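Long-range contacts in 5-ketofructose reductase (Gluconobacter sp., PDB 7COK), which probably catalyses the NADPH-dependent reduction of 5-ketofructose to fructose, as a member of the shikimate dehydrogenase family: residues A[192-203]-A[219-229]; A[205-216]-A[232-240]. All coordinates share one frame; numbering follows the deposited sequence.

Interaction 1: A[192-203]-A[219-229]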
loop_
_atom_site.group_PDB
_atom_site.type_symbol
_atom_site.label_atom_id
_atom_site.label_comp_id
_atom_site.label_asym_id
_atom_site.label_seq_id
_atom_site.Cartn_x
_atom_site.Cartn_y
_atom_site.Cartn_z
ATOM N N ASP A 192 21.643 30.672 -23.035
ATOM C CA ASP A 192 20.459 31.194 -22.348
ATOM C C ASP A 192 20.230 30.511 -21.013
ATOM O O ASP A 192 19.779 31.128 -20.049
ATOM C CB ASP A 192 19.221 31.012 -23.238
ATOM C CG ASP A 192 19.294 31.813 -24.529
ATOM O OD1 ASP A 192 19.504 33.048 -24.462
ATOM O OD2 ASP A 192 19.134 31.199 -25.612
ATOM N N ILE A 193 20.550 29.222 -20.952
ATOM C CA ILE A 193 20.231 28.389 -19.799
ATOM C C ILE A 193 21.428 27.479 -19.521
ATOM O O ILE A 193 21.942 26.828 -20.445
ATOM C CB ILE A 193 18.988 27.498 -20.071
ATOM C CG1 ILE A 193 17.761 28.357 -20.416
ATOM C CG2 ILE A 193 18.704 26.554 -18.898
ATOM C CD1 ILE A 193 16.699 27.617 -21.201
ATOM N N LEU A 194 21.868 27.437 -18.274
ATOM C CA LEU A 194 22.905 26.519 -17.804
ATOM C C LEU A 194 22.338 25.593 -16.733
ATOM O O LEU A 194 21.772 26.053 -15.752
ATOM C CB LEU A 194 24.098 27.302 -17.260
ATOM C CG LEU A 194 25.220 26.500 -16.594
ATOM C CD1 LEU A 194 25.929 25.642 -17.633
ATOM C CD2 LEU A 194 26.256 27.419 -15.967
ATOM N N ILE A 195 22.498 24.286 -16.921
ATOM C CA ILE A 195 21.939 23.306 -16.014
ATOM C C ILE A 195 23.022 22.378 -15.505
ATOM O O ILE A 195 23.715 21.735 -16.311
ATOM C CB ILE A 195 20.887 22.415 -16.731
ATOM C CG1 ILE A 195 19.847 23.256 -17.489
ATOM C CG2 ILE A 195 20.223 21.478 -15.727
ATOM C CD1 ILE A 195 19.074 22.465 -18.518
ATOM N N ASN A 196 23.178 22.285 -14.186
ATOM C CA ASN A 196 24.008 21.240 -13.634
ATOM C C ASN A 196 23.234 19.940 -13.484
ATOM O O ASN A 196 22.298 19.871 -12.683
ATOM C CB ASN A 196 24.562 21.617 -12.273
ATOM C CG ASN A 196 25.310 20.468 -11.663
ATOM O OD1 ASN A 196 26.235 19.953 -12.276
ATOM N ND2 ASN A 196 24.834 19.971 -10.539
ATOM N N ALA A 197 23.682 18.888 -14.176
ATOM C CA ALA A 197 23.104 17.552 -14.017
ATOM C C ALA A 197 24.106 16.571 -13.398
ATOM O O ALA A 197 23.916 15.356 -13.449
ATOM C CB ALA A 197 22.596 17.071 -15.367
ATOM N N THR A 198 25.159 17.111 -12.800
ATOM C CA THR A 198 26.140 16.286 -12.086
ATOM C C THR A 198 25.713 16.122 -10.640
ATOM O O THR A 198 24.786 16.792 -10.160
ATOM C CB THR A 198 27.588 16.860 -12.126
ATOM O OG1 THR A 198 27.701 17.970 -11.217
ATOM C CG2 THR A 198 28.011 17.251 -13.567
ATOM N N SER A 199 26.404 15.249 -9.926
ATOM C CA SER A 199 26.223 15.178 -8.477
ATOM C C SER A 199 27.257 15.996 -7.713
ATOM O O SER A 199 27.359 15.851 -6.499
ATOM C CB SER A 199 26.212 13.725 -7.999
ATOM O OG SER A 199 25.096 13.038 -8.508
ATOM N N ILE A 200 28.005 16.867 -8.398
ATOM C CA ILE A 200 28.993 17.708 -7.694
ATOM C C ILE A 200 28.283 18.810 -6.904
ATOM O O ILE A 200 27.693 19.729 -7.476
ATOM C CB ILE A 200 30.091 18.305 -8.598
ATOM C CG1 ILE A 200 30.788 17.215 -9.431
ATOM C CG2 ILE A 200 31.103 19.029 -7.715
ATOM C CD1 ILE A 200 31.602 17.725 -10.612
ATOM N N GLY A 201 28.359 18.709 -5.585
ATOM C CA GLY A 201 27.605 19.579 -4.718
ATOM C C GLY A 201 26.538 18.877 -3.915
ATOM O O GLY A 201 25.998 19.467 -2.988
ATOM N N LEU A 202 26.222 17.629 -4.288
ATOM C CA LEU A 202 25.232 16.799 -3.582
ATOM C C LEU A 202 25.709 16.521 -2.165
ATOM O O LEU A 202 26.753 15.887 -1.965
ATOM C CB LEU A 202 24.963 15.485 -4.337
ATOM C CG LEU A 202 23.928 14.511 -3.774
ATOM C CD1 LEU A 202 22.549 15.138 -3.611
ATOM C CD2 LEU A 202 23.865 13.274 -4.652
ATOM N N GLY A 203 24.955 17.036 -1.194
ATOM C CA GLY A 203 25.311 16.919 0.227
ATOM C C GLY A 203 26.604 17.629 0.618
ATOM O O GLY A 203 27.159 17.366 1.694
ATOM N N GLU A 219 21.729 37.526 -17.450
ATOM C CA GLU A 219 20.521 37.054 -18.127
ATOM C C GLU A 219 20.402 35.531 -18.182
ATOM O O GLU A 219 19.310 34.993 -18.457
ATOM C CB GLU A 219 20.499 37.565 -19.561
ATOM C CG GLU A 219 20.073 39.008 -19.737
ATOM C CD GLU A 219 19.755 39.318 -21.184
ATOM O OE1 GLU A 219 18.722 38.823 -21.686
ATOM O OE2 GLU A 219 20.543 40.047 -21.823
ATOM N N THR A 220 21.523 34.840 -17.959
ATOM C CA THR A 220 21.550 33.375 -18.047
ATOM C C THR A 220 20.754 32.793 -16.896
ATOM O O THR A 220 20.955 33.161 -15.737
ATOM C CB THR A 220 22.978 32.823 -17.996
ATOM O OG1 THR A 220 23.806 33.549 -18.905
ATOM C CG2 THR A 220 22.995 31.335 -18.399
ATOM N N VAL A 221 19.844 31.883 -17.229
ATOM C CA VAL A 221 19.074 31.131 -16.234
ATOM C C VAL A 221 19.941 29.945 -15.808
ATOM O O VAL A 221 20.428 29.204 -16.654
ATOM C CB VAL A 221 17.718 30.686 -16.813
ATOM C CG1 VAL A 221 16.940 29.843 -15.807
ATOM C CG2 VAL A 221 16.910 31.910 -17.206
ATOM N N VAL A 222 20.141 29.786 -14.503
ATOM C CA VAL A 222 21.046 28.760 -13.982
ATOM C C VAL A 222 20.234 27.807 -13.102
ATOM O O VAL A 222 19.564 28.224 -12.163
ATOM C CB VAL A 222 22.223 29.385 -13.201
ATOM C CG1 VAL A 222 23.195 28.312 -12.781
ATOM C CG2 VAL A 222 22.963 30.429 -14.022
ATOM N N ALA A 223 20.310 26.514 -13.413
ATOM C CA ALA A 223 19.517 25.483 -12.723
ATOM C C ALA A 223 20.430 24.367 -12.226
ATOM O O ALA A 223 21.484 24.097 -12.820
ATOM C CB ALA A 223 18.466 24.937 -13.664
ATOM N N ASP A 224 19.998 23.702 -11.178
ATOM C CA ASP A 224 20.738 22.599 -10.600
ATOM C C ASP A 224 19.771 21.493 -10.213
ATOM O O ASP A 224 18.801 21.724 -9.509
ATOM C CB ASP A 224 21.496 23.084 -9.367
ATOM C CG ASP A 224 22.610 22.151 -8.943
ATOM O OD1 ASP A 224 22.633 20.945 -9.292
ATOM O OD2 ASP A 224 23.509 22.631 -8.256
ATOM N N VAL A 225 20.036 20.275 -10.685
ATOM C CA VAL A 225 19.197 19.105 -10.334
ATOM C C VAL A 225 19.360 18.613 -8.890
ATOM O O VAL A 225 18.483 17.915 -8.362
ATOM C CB VAL A 225 19.393 17.906 -11.305
ATOM C CG1 VAL A 225 19.215 18.351 -12.754
ATOM C CG2 VAL A 225 20.746 17.221 -11.097
ATOM N N ILE A 226 20.483 18.962 -8.257
ATOM C CA ILE A 226 20.727 18.547 -6.872
ATOM C C ILE A 226 19.642 19.092 -5.921
ATOM O O ILE A 226 19.404 20.283 -5.893
ATOM C CB ILE A 226 22.145 18.988 -6.441
ATOM C CG1 ILE A 226 23.212 18.156 -7.189
ATOM C CG2 ILE A 226 22.311 18.903 -4.924
ATOM C CD1 ILE A 226 24.610 18.749 -7.139
ATOM N N PRO A 227 18.954 18.210 -5.176
ATOM C CA PRO A 227 17.888 18.709 -4.273
ATOM C C PRO A 227 18.329 18.993 -2.842
ATOM O O PRO A 227 17.587 19.610 -2.072
ATOM C CB PRO A 227 16.872 17.571 -4.287
ATOM C CG PRO A 227 17.680 16.329 -4.578
ATOM C CD PRO A 227 18.933 16.736 -5.309
ATOM N N ASN A 228 19.541 18.555 -2.501
ATOM C CA ASN A 228 20.056 18.633 -1.141
ATOM C C ASN A 228 21.578 18.849 -1.160
ATOM O O ASN A 228 22.316 17.940 -1.550
ATOM C CB ASN A 228 19.663 17.358 -0.370
ATOM C CG ASN A 228 20.023 17.426 1.103
ATOM O OD1 ASN A 228 20.144 18.516 1.664
ATOM N ND2 ASN A 228 20.173 16.263 1.744
ATOM N N PRO A 229 22.064 20.034 -0.768
ATOM C CA PRO A 229 21.248 21.186 -0.388
ATOM C C PRO A 229 20.545 21.817 -1.577
ATOM O O PRO A 229 21.083 21.784 -2.675
ATOM C CB PRO A 229 22.267 22.162 0.205
ATOM C CG PRO A 229 23.584 21.792 -0.417
ATOM C CD PRO A 229 23.513 20.337 -0.784
HETATM O O HOH W 1 26.208 21.851 -8.096
#
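N196 and D224 stand side by side and point the same way at the C-terminal ends of two neighbouring parallel strands, 193-196 and 221-224, in the Rossmann-type sheet of this shikimate dehydrogenase relative. The strand axes approach to 4.6 Å at 14°, and four nearly straight ladder bonds, from V221 N to D192 O through N196 N to A223 O, fix the pairing; V225 N to N196 O carries it one step further. Alternation puts I193, V221, I195 and A223 on the face covered by helix 110-117, and L194, V222, N196 and D224 on the face where F234 lies.

The polar pair is set by its flat groups. Amide and carboxylate planes stand 87° apart: N196 ND2 gives its hydrogen within its own amide plane, yet meets D224 OD1 from above the carboxylate at 2.7 Å. I226 N reaches D224 OD1 from the opposite face at 3.1 Å, closing an Asx turn, so two donors clamp this oxygen. With CG anti to the backbone N (chi1 175°), the N196 amide is carried alongside D224, and its rotation about CB-CG directs ND2 to D224 and OD1 to its own loop, where T198 OG1 binds OD1 in the carbonyl plane on a lone pair at 2.7 Å and T198 N comes from above that plane. T232 and a water shared with I200 O hold D224 OD2.

Beyond the strands, I226 thrusts CD1 into the 199-202 turn, 3.3 Å from I200 O and 3.5 Å from L202 N. G201 suits this place: with its positive phi, a side chain would jam against the preceding carbonyl O. L202 CD1 lies 4.0 Å from I226 CG2, and past it G203 N donates to N228 O, the carbonyl of the cis peptide that leads into P229.

Interaction 2: A[205-216]-A[232-240]; sequences PNAAPPVEMGSL and TRFLKDAKA
P209 crosses the F234 ring at about a right angle, its CG 4.0 Å above one face and offset toward the rim, while P209 CD lies against F234 CB. F234 gathers the other apolar contacts too. Two side chains arrive obliquely at one corner of the ring: V211 CG2, and M213 SD, 4.0 Å from F234 CE1. The sulfur sits 5.1 Å from the ring centroid and 69° off its normal, a Met-aromatic contact. Bends at chi2 and chi3 fold the M213 chain so that CE continues past the ring to D237 CB at 3.8 Å and A238 CB at 4.1 Å.

The segment 205-216 lies within the connection between strands 193-196 and 221-224 of the Rossmann-type domain; it contains no helix beyond the 3-10 segment 213-215, and it drapes over helix 233-240. F234 also touches L194, N196, V222 and D224 of those strands, and an alanine here would probably open a gap between sheet and loop, leaving P209 and M213 without the ring they pack on.

Polar contacts gather at the helix start. R233, extended from CG to NE, brings NH1 to N206 O at 2.9 Å in a bent bond (130° at the hydrogen), tilted from the guanidinium plane; A208 CB covers one face of that group. Within the helix, R233 NE and D237 OD2 form only a long salt bridge. A water links A207 O to F234 N, and T232 OG1 caps L235 N at 3.2 Å.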
loop_
_atom_site.group_PDB
_atom_site.type_symbol
_atom_site.label_atom_id
_atom_site.label_comp_id
_atom_site.label_asym_id
_atom_site.label_seq_id
_atom_site.Cartn_x
_atom_site.Cartn_y
_atom_site.Cartn_z
ATOM N N PRO A 205 27.901 21.575 0.569
ATOM C CA PRO A 205 27.725 22.996 0.328
ATOM C C PRO A 205 28.989 23.678 -0.206
ATOM O O PRO A 205 28.889 24.776 -0.751
ATOM C CB PRO A 205 27.352 23.536 1.720
ATOM C CG PRO A 205 27.999 22.586 2.661
ATOM C CD PRO A 205 27.816 21.253 2.004
ATOM N N ASN A 206 30.149 23.026 -0.074
ATOM C CA ASN A 206 31.412 23.609 -0.528
ATOM C C ASN A 206 31.931 23.146 -1.895
ATOM O O ASN A 206 32.963 23.644 -2.375
ATOM C CB ASN A 206 32.489 23.446 0.558
ATOM C CG ASN A 206 32.162 24.221 1.819
ATOM O OD1 ASN A 206 31.753 25.389 1.771
ATOM N ND2 ASN A 206 32.342 23.574 2.958
ATOM N N ALA A 207 31.234 22.189 -2.510
ATOM C CA ALA A 207 31.647 21.641 -3.801
ATOM C C ALA A 207 30.795 22.224 -4.919
ATOM O O ALA A 207 29.592 22.392 -4.757
ATOM C CB ALA A 207 31.551 20.129 -3.793
ATOM N N ALA A 208 31.430 22.548 -6.037
ATOM C CA ALA A 208 30.707 23.018 -7.227
ATOM C C ALA A 208 31.339 22.436 -8.490
ATOM O O ALA A 208 32.566 22.200 -8.530
ATOM C CB ALA A 208 30.690 24.544 -7.279
ATOM N N PRO A 209 30.520 22.173 -9.531
ATOM C CA PRO A 209 31.135 21.722 -10.785
ATOM C C PRO A 209 32.068 22.791 -11.363
ATOM O O PRO A 209 31.791 23.998 -11.180
ATOM C CB PRO A 209 29.939 21.558 -11.730
ATOM C CG PRO A 209 28.832 22.375 -11.137
ATOM C CD PRO A 209 29.055 22.346 -9.656
ATOM N N PRO A 210 33.166 22.369 -12.046
ATOM C CA PRO A 210 34.158 23.325 -12.566
ATOM C C PRO A 210 33.648 24.094 -13.779
ATOM O O PRO A 210 33.725 23.630 -14.917
ATOM C CB PRO A 210 35.381 22.453 -12.880
ATOM C CG PRO A 210 34.835 21.082 -13.077
ATOM C CD PRO A 210 33.607 20.969 -12.218
ATOM N N VAL A 211 33.119 25.281 -13.492
ATOM C CA VAL A 211 32.573 26.183 -14.504
ATOM C C VAL A 211 33.238 27.523 -14.300
ATOM O O VAL A 211 33.388 27.979 -13.155
ATOM C CB VAL A 211 31.053 26.377 -14.304
ATOM C CG1 VAL A 211 30.466 27.355 -15.315
ATOM C CG2 VAL A 211 30.331 25.046 -14.389
ATOM N N GLU A 212 33.634 28.152 -15.408
ATOM C CA GLU A 212 34.088 29.529 -15.382
ATOM C C GLU A 212 32.848 30.403 -15.191
ATOM O O GLU A 212 32.087 30.693 -16.145
ATOM C CB GLU A 212 34.828 29.878 -16.658
ATOM C CG GLU A 212 35.324 31.307 -16.676
ATOM C CD GLU A 212 36.072 31.611 -17.945
ATOM O OE1 GLU A 212 35.451 31.498 -19.015
ATOM O OE2 GLU A 212 37.272 31.960 -17.868
ATOM N N MET A 213 32.631 30.802 -13.942
ATOM C CA MET A 213 31.388 31.472 -13.594
ATOM C C MET A 213 31.317 32.840 -14.268
ATOM O O MET A 213 30.235 33.314 -14.578
ATOM C CB MET A 213 31.202 31.558 -12.075
ATOM C CG MET A 213 30.969 30.209 -11.368
ATOM S SD MET A 213 29.587 29.209 -12.001
ATOM C CE MET A 213 28.244 29.983 -11.097
ATOM N N GLY A 214 32.476 33.429 -14.577
ATOM C CA GLY A 214 32.509 34.708 -15.309
ATOM C C GLY A 214 32.040 34.647 -16.762
ATOM O O GLY A 214 31.915 35.684 -17.425
ATOM N N SER A 215 31.779 33.441 -17.271
ATOM C CA SER A 215 31.281 33.276 -18.632
ATOM C C SER A 215 29.766 33.423 -18.683
ATOM O O SER A 215 29.182 33.527 -19.766
ATOM C CB SER A 215 31.773 31.959 -19.277
ATOM O OG SER A 215 31.162 30.823 -18.702
ATOM N N LEU A 216 29.150 33.454 -17.501
ATOM C CA LEU A 216 27.707 33.695 -17.378
ATOM C C LEU A 216 27.400 35.159 -17.559
ATOM O O LEU A 216 28.142 36.009 -17.062
ATOM C CB LEU A 216 27.211 33.286 -15.995
ATOM C CG LEU A 216 26.992 31.811 -15.625
ATOM C CD1 LEU A 216 26.797 31.696 -14.125
ATOM C CD2 LEU A 216 25.757 31.282 -16.311
ATOM N N THR A 232 22.763 25.065 -3.604
ATOM C CA THR A 232 24.120 24.568 -3.801
ATOM C C THR A 232 25.092 25.744 -3.938
ATOM O O THR A 232 24.665 26.885 -4.199
ATOM C CB THR A 232 24.203 23.700 -5.079
ATOM O OG1 THR A 232 23.755 24.453 -6.221
ATOM C CG2 THR A 232 23.345 22.445 -4.922
ATOM N N ARG A 233 26.384 25.475 -3.745
ATOM C CA ARG A 233 27.424 26.478 -4.018
ATOM C C ARG A 233 27.278 27.079 -5.423
ATOM O O ARG A 233 27.342 28.289 -5.585
ATOM C CB ARG A 233 28.820 25.885 -3.806
ATOM C CG ARG A 233 29.971 26.809 -4.138
ATOM C CD ARG A 233 31.311 26.138 -3.888
ATOM N NE ARG A 233 32.405 26.880 -4.518
ATOM C CZ ARG A 233 33.548 26.343 -4.952
ATOM N NH1 ARG A 233 33.781 25.039 -4.835
ATOM N NH2 ARG A 233 34.470 27.120 -5.508
ATOM N N PHE A 234 27.106 26.214 -6.420
ATOM C CA PHE A 234 26.860 26.589 -7.802
ATOM C C PHE A 234 25.729 27.606 -7.927
ATOM O O PHE A 234 25.930 28.669 -8.506
ATOM C CB PHE A 234 26.593 25.304 -8.590
ATOM C CG PHE A 234 26.271 25.510 -10.030
ATOM C CD1 PHE A 234 27.219 26.045 -10.911
ATOM C CD2 PHE A 234 25.038 25.111 -10.529
ATOM C CE1 PHE A 234 26.916 26.200 -12.255
ATOM C CE2 PHE A 234 24.723 25.269 -11.879
ATOM C CZ PHE A 234 25.682 25.806 -12.748
ATOM N N LEU A 235 24.553 27.298 -7.359
ATOM C CA LEU A 235 23.451 28.270 -7.390
ATOM C C LEU A 235 23.695 29.543 -6.596
ATOM O O LEU A 235 23.282 30.622 -7.042
ATOM C CB LEU A 235 22.140 27.619 -6.973
ATOM C CG LEU A 235 21.617 26.546 -7.951
ATOM C CD1 LEU A 235 20.230 26.160 -7.471
ATOM C CD2 LEU A 235 21.584 26.925 -9.430
ATOM N N LYS A 236 24.377 29.419 -5.458
ATOM C CA LYS A 236 24.682 30.603 -4.635
ATOM C C LYS A 236 25.629 31.539 -5.358
ATOM O O LYS A 236 25.409 32.761 -5.360
ATOM C CB LYS A 236 25.236 30.211 -3.270
ATOM C CG LYS A 236 24.177 29.637 -2.350
ATOM C CD LYS A 236 24.794 29.089 -1.081
ATOM C CE LYS A 236 23.719 28.920 -0.026
ATOM N NZ LYS A 236 24.307 28.522 1.277
ATOM N N ASP A 237 26.638 30.962 -6.014
ATOM C CA ASP A 237 27.565 31.718 -6.861
ATOM C C ASP A 237 26.846 32.403 -8.024
ATOM O O ASP A 237 27.082 33.583 -8.282
ATOM C CB ASP A 237 28.704 30.829 -7.387
ATOM C CG ASP A 237 29.615 30.297 -6.280
ATOM O OD1 ASP A 237 29.691 30.894 -5.184
ATOM O OD2 ASP A 237 30.265 29.256 -6.519
ATOM N N ALA A 238 25.951 31.675 -8.706
ATOM C CA ALA A 238 25.171 32.238 -9.810
ATOM C C ALA A 238 24.286 33.415 -9.358
ATOM O O ALA A 238 24.277 34.477 -9.999
ATOM C CB ALA A 238 24.330 31.140 -10.458
ATOM N N LYS A 239 23.546 33.205 -8.265
ATOM C CA LYS A 239 22.694 34.250 -7.693
ATOM C C LYS A 239 23.508 35.492 -7.288
ATOM O O LYS A 239 23.068 36.614 -7.531
ATOM C CB LYS A 239 21.907 33.702 -6.499
ATOM C CG LYS A 239 20.748 34.586 -6.038
ATOM C CD LYS A 239 19.793 33.815 -5.149
ATOM C CE LYS A 239 20.433 33.452 -3.825
ATOM N NZ LYS A 239 19.803 32.261 -3.192
ATOM N N ALA A 240 24.699 35.286 -6.721
ATOM C CA ALA A 240 25.610 36.406 -6.382
ATOM C C ALA A 240 26.050 37.232 -7.593
ATOM O O ALA A 240 26.348 38.420 -7.460
ATOM C CB ALA A 240 26.829 35.906 -5.620
HETATM O O HOH W 2 27.438 23.273 -5.993
#

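The segments of interactions 1 and 2 alternate along the chain: 192-203, 205-216, 219-229, then 232-240. Their centres are about 9 Å apart, on one side of the centre of the chain, in the parallel-sheet half of the protein. Interaction 1 is the sheet pairing itself; interaction 2 is a layer over one face of it. They meet directly where V222 CG1 lies 3.5 Å from F234 CE2, and where D224 OD2 and T232 OG1, 2.7 Å apart, probably share a hydrogen bond, coupling the strand end to the helix N-cap. The loop leaving strand 193-196 and the helix following strand 221-224 thus cover the same face of the parallel sheet, in what is probably the nucleotide-binding domain.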